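Local coordinates for epimerase family protein SDR39U1 (Homo sapiens, PDB 4B4O), which probably acts as an NADP-dependent oxidoreductase of the short-chain dehydrogenase/reductase family, binding NADPH in a Rossmann-type fold, its substrate not being established, at residues N21-E26 / A205-H210; E84-L89 / E140-L145; I195-G200 / Q278-E283. The protein carries 3 engineered substitutions. All coordinates share one frame; numbering follows the deposited sequence.

Contact 1 (N21-E26 / A205-H210); sequences NARGHE and ALEANH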
loop_
_atom_site.group_PDB
_atom_site.type_symbol
_atom_site.label_atom_id
_atom_site.label_comp_id
_atom_site.label_asym_id
_atom_site.label_seq_id
_atom_site.Cartn_x
_atom_site.Cartn_y
_atom_site.Cartn_z
ATOM N N ASN A 21 7.328 -15.850 -6.410
ATOM C CA ASN A 21 8.300 -16.932 -6.658
ATOM C C ASN A 21 7.756 -18.278 -6.154
ATOM O O ASN A 21 7.756 -19.266 -6.871
ATOM C CB ASN A 21 9.674 -16.644 -5.996
ATOM C CG ASN A 21 10.521 -15.623 -6.758
ATOM O OD1 ASN A 21 10.296 -15.352 -7.929
ATOM N ND2 ASN A 21 11.517 -15.074 -6.088
ATOM N N ALA A 22 7.254 -18.275 -4.923
ATOM C CA ALA A 22 6.718 -19.467 -4.283
ATOM C C ALA A 22 5.590 -20.099 -5.116
ATOM O O ALA A 22 5.452 -21.319 -5.157
ATOM C CB ALA A 22 6.230 -19.116 -2.884
ATOM N N ARG A 23 4.811 -19.257 -5.798
ATOM C CA ARG A 23 3.665 -19.705 -6.593
ATOM C C ARG A 23 4.018 -19.991 -8.066
ATOM O O ARG A 23 3.129 -20.195 -8.887
ATOM C CB ARG A 23 2.541 -18.677 -6.493
ATOM C CG ARG A 23 1.911 -18.609 -5.109
ATOM C CD ARG A 23 0.887 -17.479 -4.978
ATOM N NE ARG A 23 -0.301 -17.731 -5.774
ATOM C CZ ARG A 23 -1.344 -18.457 -5.384
ATOM N NH1 ARG A 23 -1.401 -18.998 -4.178
ATOM N NH2 ARG A 23 -2.335 -18.654 -6.224
ATOM N N GLY A 24 5.316 -20.013 -8.380
ATOM C CA GLY A 24 5.811 -20.467 -9.680
ATOM C C GLY A 24 6.104 -19.390 -10.712
ATOM O O GLY A 24 6.287 -19.706 -11.878
ATOM N N HIS A 25 6.178 -18.132 -10.282
ATOM C CA HIS A 25 6.399 -17.008 -11.189
ATOM C C HIS A 25 7.807 -16.442 -11.126
ATOM O O HIS A 25 8.443 -16.480 -10.083
ATOM C CB HIS A 25 5.399 -15.926 -10.883
ATOM C CG HIS A 25 3.985 -16.422 -10.853
ATOM N ND1 HIS A 25 3.467 -17.138 -11.855
ATOM C CD2 HIS A 25 2.975 -16.285 -9.898
ATOM C CE1 HIS A 25 2.189 -17.439 -11.583
ATOM N NE2 HIS A 25 1.880 -16.911 -10.385
ATOM N N GLU A 26 8.314 -15.963 -12.263
ATOM C CA GLU A 26 9.599 -15.259 -12.347
ATOM C C GLU A 26 9.354 -13.751 -12.146
ATOM O O GLU A 26 8.365 -13.206 -12.640
ATOM C CB GLU A 26 10.293 -15.547 -13.696
ATOM N N ALA A 205 -4.765 -10.746 -8.281
ATOM C CA ALA A 205 -5.067 -9.819 -9.378
ATOM C C ALA A 205 -4.252 -10.188 -10.617
ATOM O O ALA A 205 -4.762 -10.239 -11.727
ATOM C CB ALA A 205 -4.790 -8.379 -8.979
ATOM N N LEU A 206 -2.978 -10.506 -10.397
ATOM C CA LEU A 206 -2.099 -10.910 -11.489
ATOM C C LEU A 206 -2.513 -12.245 -12.119
ATOM O O LEU A 206 -2.423 -12.398 -13.300
ATOM C CB LEU A 206 -0.641 -10.958 -11.013
ATOM C CG LEU A 206 -0.014 -9.621 -10.622
ATOM C CD1 LEU A 206 1.307 -9.769 -9.876
ATOM C CD2 LEU A 206 0.230 -8.809 -11.870
ATOM N N GLU A 207 -2.965 -13.207 -11.331
ATOM C CA GLU A 207 -3.218 -14.557 -11.843
ATOM C C GLU A 207 -4.615 -14.719 -12.422
ATOM O O GLU A 207 -4.788 -15.330 -13.460
ATOM C CB GLU A 207 -3.044 -15.588 -10.734
ATOM C CG GLU A 207 -1.611 -15.748 -10.257
ATOM C CD GLU A 207 -1.464 -16.769 -9.135
ATOM O OE1 GLU A 207 -2.477 -17.253 -8.615
ATOM O OE2 GLU A 207 -0.328 -17.127 -8.785
ATOM N N ALA A 208 -5.622 -14.209 -11.716
ATOM C CA ALA A 208 -7.015 -14.473 -12.035
ATOM C C ALA A 208 -7.490 -13.470 -13.076
ATOM O O ALA A 208 -7.535 -12.268 -12.821
ATOM C CB ALA A 208 -7.839 -14.373 -10.758
ATOM N N ASN A 209 -7.885 -13.953 -14.244
ATOM C CA ASN A 209 -8.202 -13.030 -15.326
ATOM C C ASN A 209 -9.649 -12.466 -15.325
ATOM O O ASN A 209 -10.016 -11.756 -16.247
ATOM C CB ASN A 209 -7.821 -13.627 -16.698
ATOM C CG ASN A 209 -8.756 -14.716 -17.137
ATOM O OD1 ASN A 209 -9.757 -14.995 -16.460
ATOM N ND2 ASN A 209 -8.450 -15.342 -18.282
ATOM N N HIS A 210 -10.433 -12.754 -14.293
ATOM C CA HIS A 210 -11.728 -12.096 -14.092
ATOM C C HIS A 210 -11.621 -10.843 -13.237
ATOM O O HIS A 210 -12.607 -10.099 -13.074
ATOM C CB HIS A 210 -12.741 -13.058 -13.468
ATOM C CG HIS A 210 -12.359 -13.555 -12.093
ATOM N ND1 HIS A 210 -11.744 -14.749 -11.889
ATOM C CD2 HIS A 210 -12.533 -12.988 -10.839
ATOM C CE1 HIS A 210 -11.526 -14.927 -10.573
ATOM N NE2 HIS A 210 -12.001 -13.847 -9.927
#
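The imidazole of H25 and the guanidinium of R23 both turn an edge to the carboxylate of E207. One face of the H25 ring has the backbone O of R23 3.8 Å above its plane, over the rim, while the carboxylate carbon CD of E207 lies at the ring edge, near its plane. The H25 ring and the carboxylate are steeply inclined, 72° apart; the guanidinium is closer to coplanar with it, at 33°. R23 grips side-on with two nitrogens: NH2 reaches the syn lone pair of E207 OE1 at 2.8 Å, completing a salt bridge, and NE meets E207 OE2 at 3.1 Å, well out of the carboxylate plane. H25 NE2 donates to this same E207 OE2 from the anti side at 2.7 Å. The end of helix 11-22, after the first Rossmann strand, is closed by a Schellman motif with G24 at C-prime, its positive phi of 97° letting the chain turn between the two donor residues. Helix 195-207 ends at E207, whose chain stretches straight out past CG to reach them. H25 ND1 is hydrogen-bonded to the N of M1; with NE2 on E207, both ring nitrogens are held and the rotation is set.

Contact 2 (E84-L89 / E140-L145); sequences ETTQLL and EAAARL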
loop_
_atom_site.group_PDB
_atom_site.type_symbol
_atom_site.label_atom_id
_atom_site.label_comp_id
_atom_site.label_asym_id
_atom_site.label_seq_id
_atom_site.Cartn_x
_atom_site.Cartn_y
_atom_site.Cartn_z
ATOM N N GLU A 84 5.487 9.798 -12.237
ATOM C CA GLU A 84 6.485 9.587 -13.291
ATOM C C GLU A 84 6.745 8.114 -13.492
ATOM O O GLU A 84 6.671 7.644 -14.614
ATOM C CB GLU A 84 7.786 10.346 -13.021
ATOM C CG GLU A 84 7.610 11.843 -13.133
ATOM C CD GLU A 84 8.824 12.645 -12.669
ATOM O OE1 GLU A 84 9.986 12.146 -12.790
ATOM O OE2 GLU A 84 8.626 13.825 -12.256
ATOM N N THR A 85 7.033 7.380 -12.425
ATOM C CA THR A 85 7.263 5.931 -12.555
ATOM C C THR A 85 6.035 5.221 -13.121
ATOM O O THR A 85 6.151 4.405 -14.027
ATOM C CB THR A 85 7.670 5.251 -11.233
ATOM O OG1 THR A 85 6.619 5.392 -10.272
ATOM C CG2 THR A 85 8.979 5.831 -10.718
ATOM N N THR A 86 4.856 5.575 -12.629
ATOM C CA THR A 86 3.633 4.968 -13.134
ATOM C C THR A 86 3.431 5.269 -14.627
ATOM O O THR A 86 3.090 4.390 -15.413
ATOM C CB THR A 86 2.405 5.411 -12.304
ATOM O OG1 THR A 86 2.601 5.034 -10.938
ATOM C CG2 THR A 86 1.096 4.774 -12.825
ATOM N N GLN A 87 3.646 6.511 -15.013
ATOM C CA GLN A 87 3.411 6.940 -16.399
ATOM C C GLN A 87 4.395 6.266 -17.324
ATOM O O GLN A 87 4.058 5.873 -18.434
ATOM C CB GLN A 87 3.507 8.465 -16.483
ATOM C CG GLN A 87 3.313 9.046 -17.871
ATOM C CD GLN A 87 2.242 10.150 -17.916
ATOM O OE1 GLN A 87 2.478 11.282 -18.405
ATOM N NE2 GLN A 87 1.047 9.818 -17.413
ATOM N N LEU A 88 5.616 6.091 -16.835
ATOM C CA LEU A 88 6.693 5.508 -17.622
ATOM C C LEU A 88 6.382 4.052 -17.936
ATOM O O LEU A 88 6.629 3.574 -19.041
ATOM C CB LEU A 88 8.010 5.607 -16.849
ATOM C CG LEU A 88 9.313 5.925 -17.602
ATOM C CD1 LEU A 88 9.162 6.796 -18.839
ATOM C CD2 LEU A 88 10.273 6.588 -16.598
ATOM N N LEU A 89 5.851 3.350 -16.945
ATOM C CA LEU A 89 5.408 1.975 -17.126
ATOM C C LEU A 89 4.203 1.894 -18.051
ATOM O O LEU A 89 4.149 1.041 -18.945
ATOM C CB LEU A 89 5.075 1.332 -15.768
ATOM C CG LEU A 89 6.241 0.607 -15.085
ATOM C CD1 LEU A 89 5.962 0.214 -13.634
ATOM C CD2 LEU A 89 6.609 -0.608 -15.924
ATOM N N GLU A 140 -3.735 7.213 -10.099
ATOM C CA GLU A 140 -4.530 6.260 -10.851
ATOM C C GLU A 140 -4.677 6.717 -12.292
ATOM O O GLU A 140 -4.591 5.909 -13.213
ATOM C CB GLU A 140 -5.890 6.036 -10.169
ATOM C CG GLU A 140 -5.714 5.334 -8.825
ATOM C CD GLU A 140 -7.005 5.076 -8.037
ATOM O OE1 GLU A 140 -8.117 5.288 -8.566
ATOM O OE2 GLU A 140 -6.875 4.634 -6.862
ATOM N N ALA A 141 -4.863 8.015 -12.501
ATOM C CA ALA A 141 -4.953 8.542 -13.869
ATOM C C ALA A 141 -3.693 8.208 -14.664
ATOM O O ALA A 141 -3.754 7.934 -15.864
ATOM C CB ALA A 141 -5.167 10.045 -13.847
ATOM N N ALA A 142 -2.547 8.279 -13.995
ATOM C CA ALA A 142 -1.268 8.061 -14.627
ATOM C C ALA A 142 -1.141 6.612 -15.111
ATOM O O ALA A 142 -0.466 6.338 -16.102
ATOM C CB ALA A 142 -0.159 8.427 -13.661
ATOM N N ALA A 143 -1.797 5.700 -14.407
ATOM C CA ALA A 143 -1.741 4.287 -14.748
ATOM C C ALA A 143 -2.705 3.896 -15.862
ATOM O O ALA A 143 -2.577 2.808 -16.422
ATOM C CB ALA A 143 -2.022 3.439 -13.507
ATOM N N ARG A 144 -3.697 4.736 -16.149
ATOM C CA ARG A 144 -4.858 4.281 -16.924
ATOM C C ARG A 144 -4.510 4.084 -18.397
ATOM O O ARG A 144 -4.117 5.008 -19.069
ATOM C CB ARG A 144 -6.030 5.263 -16.781
ATOM C CG ARG A 144 -7.360 4.980 -17.557
ATOM C CD ARG A 144 -8.476 5.608 -16.761
ATOM N NE ARG A 144 -8.664 5.032 -15.423
ATOM C CZ ARG A 144 -8.714 5.685 -14.247
ATOM N NH1 ARG A 144 -8.637 7.012 -14.160
ATOM N NH2 ARG A 144 -8.850 4.972 -13.117
ATOM N N LEU A 145 -4.666 2.860 -18.869
ATOM C CA LEU A 145 -4.451 2.505 -20.260
ATOM C C LEU A 145 -5.775 2.622 -20.995
ATOM O O LEU A 145 -6.817 2.268 -20.453
ATOM C CB LEU A 145 -3.969 1.063 -20.393
ATOM C CG LEU A 145 -2.726 0.589 -19.616
ATOM C CD1 LEU A 145 -2.529 -0.922 -19.735
ATOM C CD2 LEU A 145 -1.499 1.343 -20.126
#
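Van der Waals packing carries this contact, with T86 of helix 72-95 set against A142 of helix 131-143 and its neighbour A143. The methyl CG2 of T86 does the touching: it lies 3.5 Å from A143 CB and 4.0 Å from A142 CB, and also meets the backbone N of A143. CG2 stands anti to the backbone N of T86 (chi1, measured to OG1, is -59°), which sends the methyl to the alanines and OG1 to its own helix. The alanines let the backbones come close, the CA atoms of Q87 and A142 being 5.1 Å apart. Q87 flanks the packing; its chain bends at chi2 and carries NE2 to 4.2 Å from A142 CB. No hydrogen bond crosses between the segments. The polar atoms of T86 and A143 find partners outside them: T86 OG1 is hydrogen-bonded to R82 O and N57 ND2, and A143 O accepts from W103 NE1. L105 of strand 102-108 lies under both T86 and A143. Two helices packed side by side on one face of a parallel sheet, close to R82 and A59 of the NADP(+) site, are the layered arrangement of a Rossmann fold.

Contact 3 (I195-G200 / Q278-E283); sequences IGDLAG and QYSFPE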
loop_
_atom_site.group_PDB
_atom_site.type_symbol
_atom_site.label_atom_id
_atom_site.label_comp_id
_atom_site.label_asym_id
_atom_site.label_seq_id
_atom_site.Cartn_x
_atom_site.Cartn_y
_atom_site.Cartn_z
ATOM N N ILE A 195 0.638 -7.799 5.584
ATOM C CA ILE A 195 1.448 -7.783 4.379
ATOM C C ILE A 195 1.231 -9.026 3.535
ATOM O O ILE A 195 1.253 -8.948 2.323
ATOM C CB ILE A 195 2.966 -7.640 4.664
ATOM C CG1 ILE A 195 3.711 -7.510 3.319
ATOM C CG2 ILE A 195 3.482 -8.841 5.478
ATOM C CD1 ILE A 195 4.726 -6.425 3.221
ATOM N N GLY A 196 1.033 -10.175 4.165
ATOM C CA GLY A 196 0.776 -11.402 3.423
ATOM C C GLY A 196 -0.487 -11.331 2.598
ATOM O O GLY A 196 -0.559 -11.923 1.527
ATOM N N ASP A 197 -1.481 -10.612 3.098
ATOM C CA ASP A 197 -2.761 -10.491 2.402
ATOM C C ASP A 197 -2.735 -9.432 1.306
ATOM O O ASP A 197 -3.428 -9.576 0.302
ATOM C CB ASP A 197 -3.896 -10.231 3.392
ATOM C CG ASP A 197 -4.377 -11.497 4.070
ATOM O OD1 ASP A 197 -4.498 -12.533 3.381
ATOM O OD2 ASP A 197 -4.639 -11.449 5.301
ATOM N N LEU A 198 -1.942 -8.376 1.462
ATOM C CA LEU A 198 -1.760 -7.450 0.340
ATOM C C LEU A 198 -1.022 -8.161 -0.784
ATOM O O LEU A 198 -1.414 -8.078 -1.926
ATOM C CB LEU A 198 -1.024 -6.157 0.744
ATOM C CG LEU A 198 -0.922 -5.139 -0.405
ATOM C CD1 LEU A 198 -2.297 -4.799 -0.932
ATOM C CD2 LEU A 198 -0.228 -3.878 0.065
ATOM N N ALA A 199 0.038 -8.866 -0.419
ATOM C CA ALA A 199 0.795 -9.674 -1.345
ATOM C C ALA A 199 -0.107 -10.684 -2.067
ATOM O O ALA A 199 0.009 -10.902 -3.281
ATOM C CB ALA A 199 1.911 -10.384 -0.583
ATOM N N GLY A 200 -1.019 -11.284 -1.299
ATOM C CA GLY A 200 -1.990 -12.249 -1.825
ATOM C C GLY A 200 -3.019 -11.664 -2.797
ATOM O O GLY A 200 -3.284 -12.244 -3.851
ATOM N N GLN A 278 -9.270 -14.991 -0.559
ATOM C CA GLN A 278 -9.543 -15.438 0.798
ATOM C C GLN A 278 -8.385 -15.092 1.721
ATOM O O GLN A 278 -7.258 -15.487 1.493
ATOM C CB GLN A 278 -9.826 -16.926 0.790
ATOM C CG GLN A 278 -11.132 -17.228 0.066
ATOM C CD GLN A 278 -11.581 -18.675 0.140
ATOM O OE1 GLN A 278 -10.884 -19.562 -0.335
ATOM N NE2 GLN A 278 -12.757 -18.920 0.726
ATOM N N TYR A 279 -8.691 -14.320 2.758
ATOM C CA TYR A 279 -7.678 -13.715 3.626
ATOM C C TYR A 279 -7.049 -14.728 4.567
ATOM O O TYR A 279 -7.741 -15.578 5.126
ATOM C CB TYR A 279 -8.296 -12.597 4.465
ATOM C CG TYR A 279 -8.592 -11.331 3.709
ATOM C CD1 TYR A 279 -9.746 -11.202 2.951
ATOM C CD2 TYR A 279 -7.718 -10.268 3.740
ATOM C CE1 TYR A 279 -10.036 -10.043 2.261
ATOM C CE2 TYR A 279 -7.989 -9.107 3.043
ATOM C CZ TYR A 279 -9.158 -9.006 2.303
ATOM O OH TYR A 279 -9.439 -7.842 1.624
ATOM N N SER A 280 -5.725 -14.647 4.710
ATOM C CA SER A 280 -4.991 -15.454 5.695
ATOM C C SER A 280 -5.115 -14.873 7.098
ATOM O O SER A 280 -5.105 -15.604 8.088
ATOM C CB SER A 280 -3.521 -15.541 5.320
ATOM O OG SER A 280 -3.374 -16.294 4.144
ATOM N N PHE A 281 -5.220 -13.551 7.180
ATOM C CA PHE A 281 -5.255 -12.846 8.466
ATOM C C PHE A 281 -6.348 -11.763 8.457
ATOM O O PHE A 281 -6.067 -10.575 8.538
ATOM C CB PHE A 281 -3.871 -12.228 8.761
ATOM C CG PHE A 281 -2.750 -13.222 8.784
ATOM C CD1 PHE A 281 -2.553 -14.040 9.885
ATOM C CD2 PHE A 281 -1.885 -13.339 7.708
ATOM C CE1 PHE A 281 -1.522 -14.979 9.900
ATOM C CE2 PHE A 281 -0.860 -14.264 7.717
ATOM C CZ PHE A 281 -0.681 -15.087 8.809
ATOM N N PRO A 282 -7.607 -12.179 8.348
ATOM C CA PRO A 282 -8.702 -11.201 8.327
ATOM C C PRO A 282 -8.996 -10.501 9.671
ATOM O O PRO A 282 -9.550 -9.416 9.677
ATOM C CB PRO A 282 -9.919 -12.067 7.943
ATOM C CG PRO A 282 -9.591 -13.406 8.468
ATOM C CD PRO A 282 -8.109 -13.556 8.246
ATOM N N GLU A 283 -8.638 -11.149 10.770
ATOM C CA GLU A 283 -8.925 -10.630 12.105
ATOM C C GLU A 283 -7.631 -10.023 12.658
ATOM O O GLU A 283 -6.547 -10.587 12.507
ATOM C CB GLU A 283 -9.506 -11.727 13.019
ATOM C CG GLU A 283 -10.183 -11.214 14.306
ATOM C CD GLU A 283 -9.238 -11.096 15.510
ATOM O OE1 GLU A 283 -8.621 -12.131 15.902
ATOM O OE2 GLU A 283 -9.107 -9.972 16.061
HETATM O O HOH W 1 -4.866 -8.969 6.649
#
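The start of helix 195-207, in the Rossmann-type part of the protein, meets the loop between helices 270-274 and 284-293, which belongs to the C-terminal DUF1731 region. The meeting point is the carboxylate of D197, which takes two successive backbone amides of that loop, one on each oxygen. S280 N donates to D197 OD1 at 2.8 Å, nearly straight at 164°, and F281 N donates to D197 OD2 at 2.9 Å, less straight; each uses the syn lone pair of its own oxygen, so that the two N-H groups approach from the open end of the carboxylate. With chi1 at -81°, CG of D197 lies beside its own backbone N, and the group projects from the helix to the loop. Water 1 donates to D197 OD2 and to the backbone O of F281, adding a bridge beside the direct bond. Aromatic residues of the loop lie about the carboxylate. Y279 brings CD2 to 3.6 Å from D197 CG, its ring plane 68° from that of the carboxylate, and the F281 ring meets OD2 with its edge. Y277 OH also bonds OD1, and the Y277 ring packs edge-to-face with Y279. With an alanine here, the amides of S280 and F281 and the hydroxyl of Y277 would probably lose their shared acceptor, and the loop would be less firmly held to the helix. D197 is buried, and amide, hydroxyl and water donors share its oxygens; this is likely to favour the ionised carboxylate, its charge being offset by the N-H and O-H dipoles turned toward it.

Overall arrangement
Contact 2 is the buried one; contacts 1 and 3 lie nearer the surface, although D197 of contact 3 is itself buried. Contacts 1 and 3 share helix 195-207, using its end and its start, with centres about 15 Å apart. Contact 2 lies across the chain's centre from contact 3, about 26 Å between centres. Where two helices pack on the sheet, the contact is made largely by methyl groups, with no hydrogen bond between the segments, whereas each surface contact centres on one carboxylate. In contact 1 that carboxylate receives side-chain donors within the Rossmann-type region; in contact 3 it receives chiefly backbone amides, with a tyrosine hydroxyl, and joins that region to the C-terminal one.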